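Local coordinates for D-threo-3-hydroxyaspartate dehydratase (Delftia, PDB 3WQC), which catalyses the deamination of D-threo-3-hydroxyaspartate to oxaloacetate and ammonia, using pyridoxal 5'-phosphate and a divalent metal ion, at residues S185-D190 against D252-N257; E193-L198 against I258-A263. All blocks are in the same frame, centred on the assembly; numbering follows the deposited sequence.

Contact 1: residues S185-D190 against D252-N257; sequences SSYELD and DLVMRN. With PLP (pyridoxal-5'-phosphate), chain J.
Tyr187 enters this contact through its ring, which lies between the helix beginning at Leu253 and the cofactor phosphate. The apolar part is thin. CG1 of Val254, anti to the backbone N (chi1 161°), meets Tyr187 CD2 at 4.0 Å, the two side chains crossing at about a right angle. Met255 SD lies obliquely off the Tyr187 ring, 5.2 Å from its centroid, a Met-aromatic contact, but the methionine has two conformers and its modelled methyl position is doubtful.

The polar work falls to the phenol. Tyr187 OH donates a very short 2.5 Å hydrogen bond to PLP O2P, which lies at the ring's edge, in its plane. Tyrosine suits the place because its rigid ring packs on the helix while its hydroxyl reaches the phosphate; an alanine here would probably leave O2P without this donor and uncover Val254 and Met255.

Away from the cofactor, water bridges the backbones: water 2 donates to Asp190 O (2.8 Å) and Asn257 O (2.7 Å).

At the start of the helix Asp252 is the N-cap, its short carboxylate well placed to accept from a first-turn N-H: OD1 takes Met255 N at 2.9 Å.

Segment 185-190, with its 3-10 turn, lies in the connection from strand 175-180 to helix 192-215 in the TIM-barrel-like domain of this fold-type III enzyme. Helix 228-233 packs against Met255, and its Thr228 also binds the cofactor.

Contact 2: residues E193-L198 against I258-A263; sequences EALQAL and IGVCAA
The 3.0 Å hydrogen bond from Leu198 N to Ala194 O closes the helical turn that carries Leu195, whose branch ends touch Ile258 and Val260. A second bond of the same kind joins Ala197 N to Glu193 O, and the contacts with segment 258-263 are made by methyl groups. CD1 of Leu195 does most of the touching: it reaches Ile258 CG2 at 3.8 Å and Val260 CG1 at 3.9 Å, while Leu195 CD2 rests at 4.0 Å from the same Ile258 CG2. Ile258 turns that methyl to the leucine by holding it anti to its own backbone N, and the two side chains cross at about a right angle. The beta-branched pair offers methyls close to the backbone, which suits a short approach to the longer leucine.

Between them Gly259 ends helix 253-258 as the C' residue of a Schellman motif, with Val260 N bonded to Met255 O and Gly259 N to Arg256 O. Its phi of 108° would press a side chain against the preceding carbonyl oxygen, so glycine fits; beyond the turn Val260 points toward Leu195, while Ile258 reaches it with CG2. With three buried aliphatic residues and no charge among them, the contact depends on shape and exclusion of water.

The two contacts fasten the same neighbourhood from successive pieces of chain: 185-190 leads into the helix that carries 193-198, and 252-257 runs on into 258-263. Their centres lie about 7 Å apart, and they meet directly where Leu189 O packs on Ile258 CG1 at 3.5 Å. Both are largely buried, but contact 1 runs from the cofactor phosphate to an exposed, hydrated edge at Asp190, whereas contact 2 is wholly aliphatic and away from the annotated sites. Polar chemistry marks the two ends of contact 1, with packing between; contact 2 is plain packing of helix 192-215 on the end of helix 253-258. Pro229 of helix 228-233 borders both, touching Met255, Leu195 and Ile258.

Contact 1: residues S185-D190 against D252-N257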
loop_
_atom_site.group_PDB
_atom_site.type_symbol
_atom_site.label_atom_id
_atom_site.label_comp_id
_atom_site.label_asym_id
_atom_site.label_seq_id
_atom_site.Cartn_x
_atom_site.Cartn_y
_atom_site.Cartn_z
ATOM N N SER B 185 17.702 -8.036 -9.866
ATOM C CA SER B 185 18.808 -7.157 -9.496
ATOM C C SER B 185 18.970 -6.112 -10.591
ATOM O O SER B 185 19.698 -5.127 -10.322
ATOM C CB SER B 185 20.147 -7.894 -9.346
ATOM O OG SER B 185 20.622 -8.381 -10.618
ATOM N N SER B 186 18.278 -6.205 -11.736
ATOM C CA SER B 186 18.336 -5.153 -12.774
ATOM C C SER B 186 17.851 -3.783 -12.202
ATOM O O SER B 186 18.239 -2.709 -12.746
ATOM C CB SER B 186 17.514 -5.557 -13.995
ATOM O OG SER B 186 16.103 -5.549 -13.656
ATOM N N TYR B 187 17.088 -3.809 -11.111
ATOM C CA TYR B 187 16.530 -2.543 -10.569
ATOM C C TYR B 187 17.565 -1.757 -9.850
ATOM O O TYR B 187 17.335 -0.599 -9.532
ATOM C CB TYR B 187 15.396 -2.874 -9.619
ATOM C CG TYR B 187 14.081 -3.143 -10.354
ATOM C CD1 TYR B 187 13.938 -4.135 -11.361
ATOM C CD2 TYR B 187 12.924 -2.403 -10.006
ATOM C CE1 TYR B 187 12.706 -4.393 -11.971
ATOM C CE2 TYR B 187 11.703 -2.641 -10.647
ATOM C CZ TYR B 187 11.579 -3.623 -11.603
ATOM O OH TYR B 187 10.369 -3.812 -12.220
ATOM N N GLU B 188 18.748 -2.365 -9.612
ATOM C CA GLU B 188 19.851 -1.630 -8.965
ATOM C C GLU B 188 20.719 -0.929 -10.013
ATOM O O GLU B 188 21.667 -0.218 -9.605
ATOM C CB GLU B 188 20.693 -2.613 -8.132
ATOM C CG GLU B 188 19.958 -3.214 -6.892
ATOM C CD GLU B 188 20.465 -4.620 -6.574
ATOM O OE1 GLU B 188 21.677 -4.938 -6.772
ATOM O OE2 GLU B 188 19.630 -5.453 -6.165
ATOM N N LEU B 189 20.464 -1.087 -11.314
ATOM C CA LEU B 189 21.387 -0.597 -12.362
ATOM C C LEU B 189 20.817 0.682 -12.961
ATOM O O LEU B 189 19.613 0.990 -12.776
ATOM C CB LEU B 189 21.494 -1.651 -13.500
ATOM C CG LEU B 189 22.106 -2.978 -12.923
ATOM C CD1 LEU B 189 22.209 -4.042 -14.021
ATOM C CD2 LEU B 189 23.418 -2.787 -12.138
ATOM N N ASP B 190 21.644 1.381 -13.731
ATOM C CA ASP B 190 21.240 2.641 -14.329
ATOM C C ASP B 190 22.028 3.071 -15.550
ATOM O O ASP B 190 21.994 4.279 -15.906
ATOM C CB ASP B 190 21.150 3.794 -13.275
ATOM C CG ASP B 190 22.495 4.125 -12.668
ATOM O OD1 ASP B 190 23.501 3.656 -13.212
ATOM O OD2 ASP B 190 22.585 5.018 -11.771
ATOM N N ASP B 252 7.153 3.939 -14.587
ATOM C CA ASP B 252 7.160 4.692 -13.350
ATOM C C ASP B 252 8.470 5.385 -13.196
ATOM O O ASP B 252 9.333 5.316 -14.131
ATOM C CB ASP B 252 6.768 3.800 -12.142
ATOM C CG ASP B 252 7.748 2.635 -11.930
ATOM O OD1 ASP B 252 8.946 2.822 -12.302
ATOM O OD2 ASP B 252 7.346 1.567 -11.413
ATOM N N LEU B 253 8.663 6.132 -12.101
ATOM C CA LEU B 253 9.885 6.914 -11.979
ATOM C C LEU B 253 11.125 6.077 -11.642
ATOM O O LEU B 253 12.245 6.421 -12.031
ATOM C CB LEU B 253 9.742 7.986 -10.898
ATOM C CG LEU B 253 8.640 9.043 -11.293
ATOM C CD1 LEU B 253 8.345 9.865 -10.029
ATOM C CD2 LEU B 253 9.174 9.919 -12.432
ATOM N N VAL B 254 10.924 4.936 -10.968
ATOM C CA VAL B 254 12.062 3.989 -10.768
ATOM C C VAL B 254 12.546 3.524 -12.169
ATOM O O VAL B 254 13.764 3.524 -12.401
ATOM C CB VAL B 254 11.615 2.799 -9.903
ATOM C CG1 VAL B 254 12.559 1.606 -10.060
ATOM C CG2 VAL B 254 11.603 3.288 -8.460
ATOM N N MET B 255 11.666 3.204 -13.103
ATOM C CA MET B 255 12.064 2.794 -14.472
ATOM C C MET B 255 12.720 3.943 -15.207
ATOM O O MET B 255 13.709 3.735 -15.955
ATOM C CB MET B 255 10.895 2.274 -15.323
ATOM C CG MET B 255 10.353 0.921 -14.831
ATOM S SD MET B 255 11.469 -0.473 -15.108
ATOM C CE MET B 255 11.796 -1.178 -13.491
ATOM N N ARG B 256 12.194 5.153 -15.047
ATOM C CA ARG B 256 12.800 6.356 -15.662
ATOM C C ARG B 256 14.255 6.477 -15.162
ATOM O O ARG B 256 15.206 6.698 -15.976
ATOM C CB ARG B 256 11.998 7.601 -15.251
ATOM C CG ARG B 256 12.557 8.870 -15.885
ATOM C CD ARG B 256 13.585 9.513 -14.932
ATOM N NE ARG B 256 13.931 10.875 -15.339
ATOM C CZ ARG B 256 14.838 11.638 -14.708
ATOM N NH1 ARG B 256 15.506 11.193 -13.619
ATOM N NH2 ARG B 256 15.065 12.879 -15.163
ATOM N N ASN B 257 14.507 6.306 -13.849
ATOM C CA ASN B 257 15.830 6.418 -13.312
ATOM C C ASN B 257 16.773 5.269 -13.749
ATOM O O ASN B 257 18.004 5.488 -13.896
ATOM C CB ASN B 257 15.821 6.496 -11.824
ATOM C CG ASN B 257 15.430 7.874 -11.320
ATOM O OD1 ASN B 257 15.608 8.873 -12.054
ATOM N ND2 ASN B 257 15.035 7.963 -10.038
HETATM N N1 PLP J . 8.858 -12.364 -13.395
HETATM C C2 PLP J . 8.658 -12.516 -12.070
HETATM C C2A PLP J . 8.880 -13.855 -11.404
HETATM C C3 PLP J . 8.212 -11.380 -11.300
HETATM O O3 PLP J . 7.992 -11.538 -10.004
HETATM C C4 PLP J . 8.027 -10.128 -11.988
HETATM C C4A PLP J . 7.548 -9.010 -11.244
HETATM C C5 PLP J . 8.263 -10.065 -13.394
HETATM C C6 PLP J . 8.753 -11.204 -14.049
HETATM C C5A PLP J . 8.090 -8.776 -14.158
HETATM O O4P PLP J . 9.151 -7.808 -13.720
HETATM P P PLP J . 8.922 -6.267 -14.091
HETATM O O1P PLP J . 8.560 -6.304 -15.529
HETATM O O2P PLP J . 10.262 -5.664 -13.851
HETATM O O3P PLP J . 7.811 -5.725 -13.289
HETATM O O HOH W 1 19.443 5.935 -10.915
HETATM O O HOH W 2 19.827 6.010 -15.870
#

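Contact 2: residues E193-L198 against I258-A263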
loop_
_atom_site.group_PDB
_atom_site.type_symbol
_atom_site.label_atom_id
_atom_site.label_comp_id
_atom_site.label_asym_id
_atom_site.label_seq_id
_atom_site.Cartn_x
_atom_site.Cartn_y
_atom_site.Cartn_z
ATOM N N GLU B 193 24.979 -0.195 -20.567
ATOM C CA GLU B 193 26.032 -1.297 -20.625
ATOM C C GLU B 193 25.780 -2.327 -19.530
ATOM O O GLU B 193 25.746 -3.555 -19.851
ATOM C CB GLU B 193 27.435 -0.681 -20.439
ATOM C CG GLU B 193 27.797 0.107 -21.617
ATOM C CD GLU B 193 27.592 1.630 -21.317
ATOM O OE1 GLU B 193 26.798 2.029 -20.247
ATOM O OE2 GLU B 193 28.220 2.461 -22.137
ATOM N N ALA B 194 25.476 -1.889 -18.272
ATOM C CA ALA B 194 25.279 -2.830 -17.169
ATOM C C ALA B 194 24.001 -3.614 -17.378
ATOM O O ALA B 194 23.957 -4.805 -17.040
ATOM C CB ALA B 194 25.251 -2.084 -15.864
ATOM N N LEU B 195 22.953 -2.950 -17.912
ATOM C CA LEU B 195 21.668 -3.668 -18.129
ATOM C C LEU B 195 21.848 -4.736 -19.218
ATOM O O LEU B 195 21.268 -5.809 -19.156
ATOM C CB LEU B 195 20.565 -2.680 -18.542
ATOM C CG LEU B 195 20.037 -1.797 -17.410
ATOM C CD1 LEU B 195 19.251 -0.638 -18.038
ATOM C CD2 LEU B 195 19.143 -2.597 -16.479
ATOM N N GLN B 196 22.566 -4.399 -20.309
ATOM C CA GLN B 196 22.744 -5.340 -21.398
ATOM C C GLN B 196 23.531 -6.563 -20.878
ATOM O O GLN B 196 23.211 -7.710 -21.218
ATOM C CB GLN B 196 23.487 -4.664 -22.588
ATOM C CG GLN B 196 23.733 -5.603 -23.802
ATOM C CD GLN B 196 24.472 -4.897 -24.950
ATOM O OE1 GLN B 196 24.047 -3.872 -25.443
ATOM N NE2 GLN B 196 25.573 -5.447 -25.340
ATOM N N ALA B 197 24.539 -6.321 -20.046
ATOM C CA ALA B 197 25.383 -7.425 -19.496
ATOM C C ALA B 197 24.531 -8.284 -18.575
ATOM O O ALA B 197 24.632 -9.531 -18.647
ATOM C CB ALA B 197 26.613 -6.862 -18.726
ATOM N N LEU B 198 23.682 -7.682 -17.737
ATOM C CA LEU B 198 22.851 -8.486 -16.799
ATOM C C LEU B 198 21.839 -9.279 -17.624
ATOM O O LEU B 198 21.597 -10.427 -17.283
ATOM C CB LEU B 198 22.206 -7.570 -15.732
ATOM C CG LEU B 198 21.237 -8.378 -14.803
ATOM C CD1 LEU B 198 21.970 -9.442 -13.981
ATOM C CD2 LEU B 198 20.542 -7.342 -13.950
ATOM N N ILE B 258 16.210 4.072 -13.964
ATOM C CA ILE B 258 17.015 2.951 -14.463
ATOM C C ILE B 258 17.454 3.291 -15.891
ATOM O O ILE B 258 18.559 2.850 -16.317
ATOM C CB ILE B 258 16.188 1.612 -14.423
ATOM C CG1 ILE B 258 16.131 1.188 -12.959
ATOM C CG2 ILE B 258 16.910 0.478 -15.244
ATOM C CD1 ILE B 258 14.990 0.161 -12.740
ATOM N N GLY B 259 16.623 4.040 -16.623
ATOM C CA GLY B 259 16.980 4.574 -17.946
ATOM C C GLY B 259 16.269 3.912 -19.082
ATOM O O GLY B 259 16.689 4.087 -20.227
ATOM N N VAL B 260 15.228 3.134 -18.793
ATOM C CA VAL B 260 14.528 2.366 -19.832
ATOM C C VAL B 260 13.254 3.079 -20.286
ATOM O O VAL B 260 12.580 2.598 -21.227
ATOM C CB VAL B 260 14.278 0.925 -19.406
ATOM C CG1 VAL B 260 15.666 0.216 -19.162
ATOM C CG2 VAL B 260 13.374 0.867 -18.170
ATOM N N CYS B 261 12.942 4.269 -19.715
ATOM C CA CYS B 261 11.838 5.041 -20.275
ATOM C C CYS B 261 12.138 6.502 -19.863
ATOM O O CYS B 261 13.040 6.790 -19.054
ATOM C CB CYS B 261 10.460 4.606 -19.694
ATOM S SG CYS B 261 10.242 4.946 -17.956
ATOM N N ALA B 262 11.316 7.410 -20.352
ATOM C CA ALA B 262 11.339 8.820 -19.884
ATOM C C ALA B 262 10.110 9.053 -19.034
ATOM O O ALA B 262 9.156 8.278 -19.140
ATOM C CB ALA B 262 11.246 9.724 -21.062
ATOM N N ALA B 263 10.083 10.170 -18.296
ATOM C CA ALA B 263 8.898 10.487 -17.501
ATOM C C ALA B 263 7.623 10.627 -18.398
ATOM O O ALA B 263 6.528 10.221 -17.984
ATOM C CB ALA B 263 9.157 11.751 -16.675
#